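Local coordinates for putative PAS/PAC sensor protein (Nakamurella multipartita DSM 44233, PDB 6HMJ) that senses blue light through a bound flavin mononucleotide and probably couples it to RNA binding and translational regulation, at residues I304-I314 with W325-R334; S11-A19 with V103-D112. One frame throughout, in Å; residues are numbered along the deposited sequence.

Interaction 1 (I304-I314 with W325-R334); sequences IANGDAVTTLI and WNEFHLSPVR. With FMN (flavin mononucleotide), chain E.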
loop_
_atom_site.group_PDB
_atom_site.type_symbol
_atom_site.label_atom_id
_atom_site.label_comp_id
_atom_site.label_asym_id
_atom_site.label_seq_id
_atom_site.Cartn_x
_atom_site.Cartn_y
_atom_site.Cartn_z
ATOM N N ILE A 304 -27.294 35.602 10.748
ATOM C CA ILE A 304 -28.431 35.957 9.906
ATOM C C ILE A 304 -29.160 37.163 10.486
ATOM O O ILE A 304 -29.456 38.133 9.779
ATOM C CB ILE A 304 -29.372 34.749 9.746
ATOM C CG1 ILE A 304 -28.707 33.687 8.867
ATOM C CG2 ILE A 304 -30.715 35.191 9.159
ATOM C CD1 ILE A 304 -29.426 32.356 8.849
ATOM N N ALA A 305 -29.462 37.117 11.785
ATOM C CA ALA A 305 -30.210 38.198 12.414
ATOM C C ALA A 305 -29.506 39.538 12.258
ATOM O O ALA A 305 -30.162 40.585 12.251
ATOM C CB ALA A 305 -30.426 37.890 13.895
ATOM N N ASN A 306 -28.182 39.531 12.139
ATOM C CA ASN A 306 -27.410 40.760 12.017
ATOM C C ASN A 306 -27.134 41.155 10.571
ATOM O O ASN A 306 -26.485 42.180 10.339
ATOM C CB ASN A 306 -26.083 40.619 12.769
ATOM C CG ASN A 306 -26.266 40.612 14.271
ATOM O OD1 ASN A 306 -26.401 41.665 14.895
ATOM N ND2 ASN A 306 -26.275 39.423 14.860
ATOM N N GLY A 307 -27.609 40.379 9.599
ATOM C CA GLY A 307 -27.335 40.687 8.209
ATOM C C GLY A 307 -25.886 40.510 7.824
ATOM O O GLY A 307 -25.415 41.162 6.887
ATOM N N ASP A 308 -25.163 39.645 8.527
ATOM C CA ASP A 308 -23.758 39.407 8.246
ATOM C C ASP A 308 -23.590 38.390 7.120
ATOM O O ASP A 308 -24.458 37.553 6.862
ATOM C CB ASP A 308 -23.038 38.908 9.500
ATOM C CG ASP A 308 -23.056 39.920 10.627
ATOM O OD1 ASP A 308 -23.245 41.122 10.347
ATOM O OD2 ASP A 308 -22.876 39.511 11.792
ATOM N N ALA A 309 -22.444 38.472 6.452
ATOM C CA ALA A 309 -22.008 37.451 5.507
ATOM C C ALA A 309 -21.056 36.513 6.238
ATOM O O ALA A 309 -20.062 36.964 6.819
ATOM C CB ALA A 309 -21.325 38.079 4.294
ATOM N N VAL A 310 -21.363 35.215 6.222
ATOM C CA VAL A 310 -20.581 34.229 6.952
ATOM C C VAL A 310 -20.464 32.957 6.126
ATOM O O VAL A 310 -21.291 32.669 5.259
ATOM C CB VAL A 310 -21.200 33.889 8.330
ATOM C CG1 VAL A 310 -21.335 35.139 9.181
ATOM C CG2 VAL A 310 -22.552 33.202 8.153
ATOM N N THR A 311 -19.414 32.196 6.415
ATOM C CA THR A 311 -19.237 30.853 5.883
ATOM C C THR A 311 -19.323 29.872 7.043
ATOM O O THR A 311 -18.705 30.089 8.089
ATOM C CB THR A 311 -17.896 30.708 5.163
ATOM O OG1 THR A 311 -17.832 31.641 4.076
ATOM C CG2 THR A 311 -17.733 29.291 4.624
ATOM N N THR A 312 -20.091 28.802 6.858
ATOM C CA THR A 312 -20.334 27.834 7.917
ATOM C C THR A 312 -19.966 26.442 7.432
ATOM O O THR A 312 -20.365 26.036 6.338
ATOM C CB THR A 312 -21.798 27.862 8.365
ATOM O OG1 THR A 312 -22.035 29.041 9.145
ATOM C CG2 THR A 312 -22.145 26.628 9.191
ATOM N N LEU A 313 -19.202 25.723 8.248
ATOM C CA LEU A 313 -18.966 24.299 8.056
ATOM C C LEU A 313 -19.826 23.543 9.059
ATOM O O LEU A 313 -19.818 23.863 10.253
ATOM C CB LEU A 313 -17.489 23.954 8.242
ATOM C CG LEU A 313 -17.107 22.485 8.061
ATOM C CD1 LEU A 313 -17.395 22.025 6.636
ATOM C CD2 LEU A 313 -15.644 22.255 8.418
ATOM N N ILE A 314 -20.583 22.561 8.574
ATOM C CA ILE A 314 -21.531 21.851 9.420
ATOM C C ILE A 314 -21.752 20.458 8.852
ATOM O O ILE A 314 -21.630 20.230 7.646
ATOM C CB ILE A 314 -22.864 22.631 9.545
ATOM C CG1 ILE A 314 -23.747 22.019 10.634
ATOM C CG2 ILE A 314 -23.596 22.662 8.206
ATOM C CD1 ILE A 314 -24.944 22.875 11.001
ATOM N N TRP A 325 -19.877 16.661 4.844
ATOM C CA TRP A 325 -19.506 17.963 5.376
ATOM C C TRP A 325 -19.951 19.047 4.408
ATOM O O TRP A 325 -19.646 18.991 3.212
ATOM C CB TRP A 325 -18.000 18.053 5.614
ATOM C CG TRP A 325 -17.546 17.374 6.866
ATOM C CD1 TRP A 325 -16.944 16.156 6.970
ATOM C CD2 TRP A 325 -17.663 17.880 8.201
ATOM N NE1 TRP A 325 -16.676 15.871 8.288
ATOM C CE2 TRP A 325 -17.109 16.915 9.063
ATOM C CE3 TRP A 325 -18.182 19.057 8.749
ATOM C CZ2 TRP A 325 -17.059 17.089 10.444
ATOM C CZ3 TRP A 325 -18.131 19.228 10.118
ATOM C CH2 TRP A 325 -17.573 18.250 10.950
ATOM N N ASN A 326 -20.668 20.038 4.931
ATOM C CA ASN A 326 -21.267 21.101 4.133
ATOM C C ASN A 326 -20.633 22.420 4.546
ATOM O O ASN A 326 -20.878 22.912 5.653
ATOM C CB ASN A 326 -22.784 21.130 4.335
ATOM C CG ASN A 326 -23.485 22.174 3.471
ATOM O OD1 ASN A 326 -22.851 23.041 2.865
ATOM N ND2 ASN A 326 -24.810 22.093 3.421
ATOM N N GLU A 327 -19.814 22.986 3.666
ATOM C CA GLU A 327 -19.359 24.366 3.807
ATOM C C GLU A 327 -20.260 25.216 2.917
ATOM O O GLU A 327 -20.115 25.216 1.691
ATOM C CB GLU A 327 -17.892 24.527 3.423
ATOM C CG GLU A 327 -17.365 25.927 3.727
ATOM C CD GLU A 327 -15.962 26.159 3.228
ATOM O OE1 GLU A 327 -15.011 25.799 3.950
ATOM O OE2 GLU A 327 -15.810 26.703 2.113
ATOM N N PHE A 328 -21.201 25.926 3.529
ATOM C CA PHE A 328 -22.119 26.784 2.795
ATOM C C PHE A 328 -21.925 28.228 3.226
ATOM O O PHE A 328 -21.854 28.525 4.424
ATOM C CB PHE A 328 -23.580 26.342 2.984
ATOM C CG PHE A 328 -24.126 26.566 4.364
ATOM C CD1 PHE A 328 -24.650 27.794 4.731
ATOM C CD2 PHE A 328 -24.161 25.531 5.279
ATOM C CE1 PHE A 328 -25.165 27.993 6.001
ATOM C CE2 PHE A 328 -24.679 25.722 6.547
ATOM C CZ PHE A 328 -25.183 26.955 6.907
ATOM N N HIS A 329 -21.836 29.118 2.244
ATOM C CA HIS A 329 -21.690 30.545 2.491
ATOM C C HIS A 329 -23.064 31.204 2.498
ATOM O O HIS A 329 -23.942 30.848 1.707
ATOM C CB HIS A 329 -20.791 31.165 1.419
ATOM C CG HIS A 329 -20.720 32.659 1.467
ATOM N ND1 HIS A 329 -21.173 33.455 0.437
ATOM C CD2 HIS A 329 -20.237 33.503 2.410
ATOM C CE1 HIS A 329 -20.982 34.725 0.747
ATOM N NE2 HIS A 329 -20.416 34.782 1.939
ATOM N N LEU A 330 -23.249 32.156 3.407
ATOM C CA LEU A 330 -24.503 32.885 3.548
ATOM C C LEU A 330 -24.258 34.333 3.151
ATOM O O LEU A 330 -23.451 35.025 3.783
ATOM C CB LEU A 330 -25.037 32.803 4.977
ATOM C CG LEU A 330 -25.631 31.462 5.412
ATOM C CD1 LEU A 330 -25.868 31.459 6.910
ATOM C CD2 LEU A 330 -26.919 31.158 4.671
ATOM N N SER A 331 -24.952 34.786 2.110
ATOM C CA SER A 331 -24.776 36.131 1.581
ATOM C C SER A 331 -26.086 36.895 1.708
ATOM O O SER A 331 -27.110 36.449 1.162
ATOM C CB SER A 331 -24.326 36.072 0.119
ATOM O OG SER A 331 -23.814 37.324 -0.300
ATOM N N PRO A 332 -26.127 38.020 2.422
ATOM C CA PRO A 332 -27.389 38.755 2.558
ATOM C C PRO A 332 -27.683 39.605 1.334
ATOM O O PRO A 332 -26.783 40.139 0.681
ATOM C CB PRO A 332 -27.151 39.631 3.795
ATOM C CG PRO A 332 -25.684 39.867 3.797
ATOM C CD PRO A 332 -25.059 38.604 3.256
ATOM N N VAL A 333 -28.973 39.734 1.037
ATOM C CA VAL A 333 -29.457 40.537 -0.082
ATOM C C VAL A 333 -30.316 41.650 0.501
ATOM O O VAL A 333 -31.308 41.375 1.187
ATOM C CB VAL A 333 -30.255 39.697 -1.091
ATOM C CG1 VAL A 333 -30.704 40.558 -2.256
ATOM C CG2 VAL A 333 -29.431 38.508 -1.569
ATOM N N ARG A 334 -29.951 42.895 0.221
ATOM C CA ARG A 334 -30.635 44.051 0.784
ATOM C C ARG A 334 -31.402 44.753 -0.328
ATOM O O ARG A 334 -30.898 44.895 -1.447
ATOM C CB ARG A 334 -29.627 45.010 1.421
ATOM C CG ARG A 334 -28.732 44.332 2.451
ATOM C CD ARG A 334 -27.786 45.296 3.157
ATOM N NE ARG A 334 -26.976 44.601 4.160
ATOM C CZ ARG A 334 -27.224 44.554 5.466
ATOM N NH1 ARG A 334 -28.276 45.174 5.985
ATOM N NH2 ARG A 334 -26.401 43.879 6.260
HETATM N N1 FMN E . -28.150 24.973 7.683
HETATM C C2 FMN E . -27.627 23.756 7.417
HETATM O O2 FMN E . -27.377 22.983 8.367
HETATM N N3 FMN E . -27.361 23.341 6.167
HETATM C C4 FMN E . -27.593 24.098 5.091
HETATM O O4 FMN E . -27.333 23.677 3.944
HETATM C C4A FMN E . -28.167 25.445 5.293
HETATM N N5 FMN E . -28.432 26.270 4.263
HETATM C C5A FMN E . -28.957 27.497 4.484
HETATM C C6 FMN E . -29.214 28.324 3.395
HETATM C C7 FMN E . -29.756 29.587 3.587
HETATM C C7M FMN E . -30.029 30.464 2.394
HETATM C C8 FMN E . -30.053 30.059 4.965
HETATM C C8M FMN E . -30.635 31.424 5.219
HETATM C C9 FMN E . -29.793 29.238 6.052
HETATM C C9A FMN E . -29.254 27.967 5.872
HETATM N N10 FMN E . -28.980 27.104 6.964
HETATM C C10 FMN E . -28.433 25.842 6.691
HETATM C "C1'" FMN E . -29.217 27.461 8.367
HETATM C "C2'" FMN E . -30.564 26.944 8.833
HETATM O "O2'" FMN E . -31.529 27.019 7.781
HETATM C "C3'" FMN E . -31.030 27.778 10.011
HETATM O "O3'" FMN E . -31.124 29.150 9.600
HETATM C "C4'" FMN E . -30.093 27.706 11.207
HETATM O "O4'" FMN E . -29.937 26.352 11.633
HETATM C "C5'" FMN E . -30.705 28.586 12.286
HETATM O "O5'" FMN E . -30.770 27.923 13.540
HETATM P P FMN E . -32.174 27.320 14.035
HETATM O O1P FMN E . -31.807 26.702 15.359
HETATM O O2P FMN E . -33.074 28.530 14.120
HETATM O O3P FMN E . -32.597 26.363 12.947
#
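Phe328 turns one face of its ring to Thr312 and the other to the flavin. Thr312 CB lies 4.1 Å from the centroid of the Phe328 ring, 23° off the normal, a CH-pi contact; across the ring, FMN C10 comes to 3.4 Å from Phe328 CZ. Ile314 CG2 approaches the rim instead, 3.6 Å from Phe328 CE2 and near the ring plane. The phenyl CG sits between the backbone N and the carbonyl carbon (chi1 69°), which tips the ring toward the partner strand, where it lies alongside the Thr312 side chain. Along the same side of the sheet, Leu330 divides its branches: CD1 rests alongside Val310 CG2 at 3.9 Å, while CD2 reaches the methylated benzenoid ring of the flavin. The other side carries Leu313, whose CG leans on Trp325 CE3 at 3.7 Å, and Thr311, whose CG2 meets Glu327 CG as the two side chains cross; the carboxylate beyond forms a salt bridge with Arg353. Between these two layers of side chains, strands 310-314 and 325-334 pair antiparallel through six backbone hydrogen bonds, among them Leu330 N to Val310 O at 2.7 Å. Asn326 ND2, hydrogen-bonded to Asn316 OD1, lies 3.0 Å from FMN O4. This hairpin of the PAS domain thus offers the isoalloxazine a largely apolar floor, with an amide placed where the polar pyrimidine end of the flavin lies.

Interaction 2 (S11-A19 with V103-D112); sequences SFGSFVLDA and VRAVTGVITD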
loop_
_atom_site.group_PDB
_atom_site.type_symbol
_atom_site.label_atom_id
_atom_site.label_comp_id
_atom_site.label_asym_id
_atom_site.label_seq_id
_atom_site.Cartn_x
_atom_site.Cartn_y
_atom_site.Cartn_z
ATOM N N SER A 11 32.336 -32.901 6.063
ATOM C CA SER A 11 33.752 -33.226 6.216
ATOM C C SER A 11 33.885 -34.244 7.343
ATOM O O SER A 11 33.640 -33.923 8.512
ATOM C CB SER A 11 34.575 -31.972 6.502
ATOM O OG SER A 11 35.959 -32.274 6.575
ATOM N N PHE A 12 34.280 -35.464 6.993
ATOM C CA PHE A 12 34.365 -36.540 7.964
ATOM C C PHE A 12 35.508 -37.469 7.588
ATOM O O PHE A 12 35.962 -37.500 6.442
ATOM C CB PHE A 12 33.052 -37.326 8.038
ATOM C CG PHE A 12 32.717 -38.060 6.771
ATOM C CD1 PHE A 12 32.066 -37.418 5.734
ATOM C CD2 PHE A 12 33.055 -39.393 6.618
ATOM C CE1 PHE A 12 31.759 -38.092 4.570
ATOM C CE2 PHE A 12 32.749 -40.071 5.452
ATOM C CZ PHE A 12 32.101 -39.421 4.431
ATOM N N GLY A 13 35.969 -38.227 8.581
ATOM C CA GLY A 13 36.982 -39.234 8.356
ATOM C C GLY A 13 36.649 -40.484 9.143
ATOM O O GLY A 13 35.843 -40.462 10.075
ATOM N N SER A 14 37.288 -41.582 8.751
ATOM C CA SER A 14 36.976 -42.890 9.303
ATOM C C SER A 14 38.248 -43.591 9.754
ATOM O O SER A 14 39.355 -43.258 9.325
ATOM C CB SER A 14 36.246 -43.764 8.272
ATOM O OG SER A 14 37.013 -43.893 7.085
ATOM N N PHE A 15 38.070 -44.572 10.638
ATOM C CA PHE A 15 39.159 -45.458 11.017
ATOM C C PHE A 15 38.593 -46.834 11.329
ATOM O O PHE A 15 37.397 -46.995 11.587
ATOM C CB PHE A 15 39.955 -44.925 12.222
ATOM C CG PHE A 15 39.167 -44.857 13.510
ATOM C CD1 PHE A 15 38.837 -46.013 14.207
ATOM C CD2 PHE A 15 38.795 -43.636 14.046
ATOM C CE1 PHE A 15 38.128 -45.951 15.391
ATOM C CE2 PHE A 15 38.088 -43.570 15.235
ATOM C CZ PHE A 15 37.756 -44.730 15.907
ATOM N N VAL A 16 39.476 -47.827 11.305
ATOM C CA VAL A 16 39.147 -49.186 11.711
ATOM C C VAL A 16 40.198 -49.633 12.717
ATOM O O VAL A 16 41.399 -49.428 12.502
ATOM C CB VAL A 16 39.087 -50.157 10.517
ATOM C CG1 VAL A 16 38.629 -51.535 10.978
ATOM C CG2 VAL A 16 38.157 -49.619 9.442
ATOM N N LEU A 17 39.750 -50.245 13.807
ATOM C CA LEU A 17 40.628 -50.626 14.908
ATOM C C LEU A 17 40.447 -52.116 15.153
ATOM O O LEU A 17 39.367 -52.552 15.564
ATOM C CB LEU A 17 40.314 -49.819 16.167
ATOM C CG LEU A 17 41.203 -50.090 17.381
ATOM C CD1 LEU A 17 42.624 -49.605 17.130
ATOM C CD2 LEU A 17 40.615 -49.429 18.617
ATOM N N ASP A 18 41.500 -52.889 14.904
ATOM C CA ASP A 18 41.452 -54.326 15.140
ATOM C C ASP A 18 41.452 -54.611 16.636
ATOM O O ASP A 18 42.246 -54.041 17.390
ATOM C CB ASP A 18 42.634 -55.014 14.459
ATOM C CG ASP A 18 42.607 -54.858 12.951
ATOM O OD1 ASP A 18 41.613 -54.310 12.427
ATOM O OD2 ASP A 18 43.573 -55.287 12.286
ATOM N N ALA A 19 40.553 -55.497 17.062
ATOM C CA ALA A 19 40.370 -55.755 18.485
ATOM C C ALA A 19 41.634 -56.335 19.110
ATOM O O ALA A 19 42.229 -55.735 20.013
ATOM C CB ALA A 19 39.181 -56.696 18.692
ATOM N N VAL A 103 33.674 -59.168 18.675
ATOM C CA VAL A 103 34.066 -57.938 17.994
ATOM C C VAL A 103 35.407 -58.172 17.311
ATOM O O VAL A 103 36.418 -58.438 17.970
ATOM C CB VAL A 103 34.140 -56.749 18.965
ATOM C CG1 VAL A 103 35.200 -56.980 20.045
ATOM C CG2 VAL A 103 34.417 -55.465 18.194
ATOM N N ARG A 104 35.411 -58.112 15.988
ATOM C CA ARG A 104 36.640 -58.303 15.227
ATOM C C ARG A 104 37.387 -56.979 15.122
ATOM O O ARG A 104 38.617 -56.943 15.244
ATOM C CB ARG A 104 36.286 -58.914 13.872
ATOM C CG ARG A 104 37.433 -59.488 13.062
ATOM C CD ARG A 104 36.808 -60.303 11.938
ATOM N NE ARG A 104 37.752 -60.935 11.024
ATOM C CZ ARG A 104 37.378 -61.727 10.022
ATOM N NH1 ARG A 104 36.089 -61.975 9.822
ATOM N NH2 ARG A 104 38.283 -62.283 9.228
ATOM N N ALA A 105 36.654 -55.890 14.902
ATOM C CA ALA A 105 37.221 -54.550 14.824
ATOM C C ALA A 105 36.079 -53.561 15.021
ATOM O O ALA A 105 34.901 -53.924 14.962
ATOM C CB ALA A 105 37.947 -54.312 13.497
ATOM N N VAL A 106 36.440 -52.303 15.255
ATOM C CA VAL A 106 35.475 -51.218 15.400
ATOM C C VAL A 106 35.734 -50.201 14.300
ATOM O O VAL A 106 36.864 -49.726 14.137
ATOM C CB VAL A 106 35.550 -50.551 16.785
ATOM C CG1 VAL A 106 34.793 -49.226 16.780
ATOM C CG2 VAL A 106 34.966 -51.467 17.842
ATOM N N THR A 107 34.685 -49.864 13.555
ATOM C CA THR A 107 34.752 -48.808 12.557
ATOM C C THR A 107 34.298 -47.505 13.197
ATOM O O THR A 107 33.214 -47.438 13.786
ATOM C CB THR A 107 33.878 -49.134 11.345
ATOM O OG1 THR A 107 34.202 -50.439 10.847
ATOM C CG2 THR A 107 34.096 -48.113 10.242
ATOM N N GLY A 108 35.129 -46.478 13.080
ATOM C CA GLY A 108 34.823 -45.163 13.608
ATOM C C GLY A 108 34.636 -44.172 12.477
ATOM O O GLY A 108 35.275 -44.278 11.428
ATOM N N VAL A 109 33.740 -43.213 12.691
ATOM C CA VAL A 109 33.500 -42.132 11.745
ATOM C C VAL A 109 33.506 -40.842 12.551
ATOM O O VAL A 109 32.609 -40.615 13.373
ATOM C CB VAL A 109 32.173 -42.298 10.990
ATOM C CG1 VAL A 109 31.943 -41.117 10.056
ATOM C CG2 VAL A 109 32.158 -43.608 10.217
ATOM N N ILE A 110 34.507 -40.000 12.319
ATOM C CA ILE A 110 34.631 -38.717 13.000
ATOM C C ILE A 110 34.141 -37.644 12.041
ATOM O O ILE A 110 34.694 -37.479 10.946
ATOM C CB ILE A 110 36.078 -38.454 13.441
ATOM C CG1 ILE A 110 36.590 -39.636 14.269
ATOM C CG2 ILE A 110 36.159 -37.155 14.236
ATOM C CD1 ILE A 110 38.014 -39.487 14.748
ATOM N N THR A 111 33.109 -36.910 12.451
ATOM C CA THR A 111 32.458 -35.924 11.600
ATOM C C THR A 111 32.660 -34.536 12.186
ATOM O O THR A 111 32.507 -34.339 13.396
ATOM C CB THR A 111 30.963 -36.220 11.454
ATOM O OG1 THR A 111 30.776 -37.595 11.095
ATOM C CG2 THR A 111 30.347 -35.335 10.383
ATOM N N ASP A 112 33.017 -33.585 11.328
ATOM C CA ASP A 112 33.161 -32.189 11.721
ATOM C C ASP A 112 31.827 -31.495 11.471
ATOM O O ASP A 112 31.415 -31.327 10.320
ATOM C CB ASP A 112 34.288 -31.523 10.936
ATOM C CG ASP A 112 34.452 -30.051 11.278
ATOM O OD1 ASP A 112 33.699 -29.539 12.134
ATOM O OD2 ASP A 112 35.338 -29.401 10.682
#
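The first and last strands of the N-terminal PAS-type sheet, 11-18 and 105-112, pair antiparallel here, as is characteristic of the fold, whose strand order is 2-1-5-4-3. Phe15 reaches across to Gly108: the glycine CA stands 3.8 Å from the centroid of the Phe15 ring, 14° off its normal, in a CH-pi contact over the face. A chi1 of 65° tucks CG in over the main chain, and the ring then leans across the neighbouring strand, where Gly108, having no side chain, lets it lie directly over its CA. Ile110 CD1 meets the same ring at its edge, 4.1 Å from Phe15 CE2. Replacing Phe15 with an alanine would probably uncover Gly108 and leave Ile110 without its aromatic neighbour. The backbones of Phe15 and Gly108 are joined by a pair of hydrogen bonds, Gly108 N to Phe15 O being 2.8 Å. On the other side of the sheet, Phe12 and Val109 run side by side, Phe12 CD2 lying 4.0 Å from Val109 CG1, and Val16 CG1 touches Ala105 CB at 3.8 Å. Val75 and Met91 of the second subunit pack on this side, against Phe12 and Thr111. The Phe15 side faces inward, where Leu30 of helix 28-34 and Trp60 of helix 54-70 cover the ring, while strands 24-26 and 85-97 flank the pair within the sheet.

Overall arrangement
Interactions 1 and 2 share no sheet: each pairs two strands of a separate antiparallel PAS-type sheet, and their centres are 99 Å apart on opposite sides of the chain's centre, with nearest atoms about 67 Å from each other. They follow in series, interaction 2 closing before interaction 1 opens. Helix 114-149 starts just after strand 105-112, and helices 154-167 and 172-185 follow; between the two interactions lies the ANTAR domain, probably the RNA-binding part. Only interaction 1 touches the flavin. Both reach the second subunit, so the elongated protein makes dimer contacts at its light-sensing PAS domain and at its distant N-terminal one.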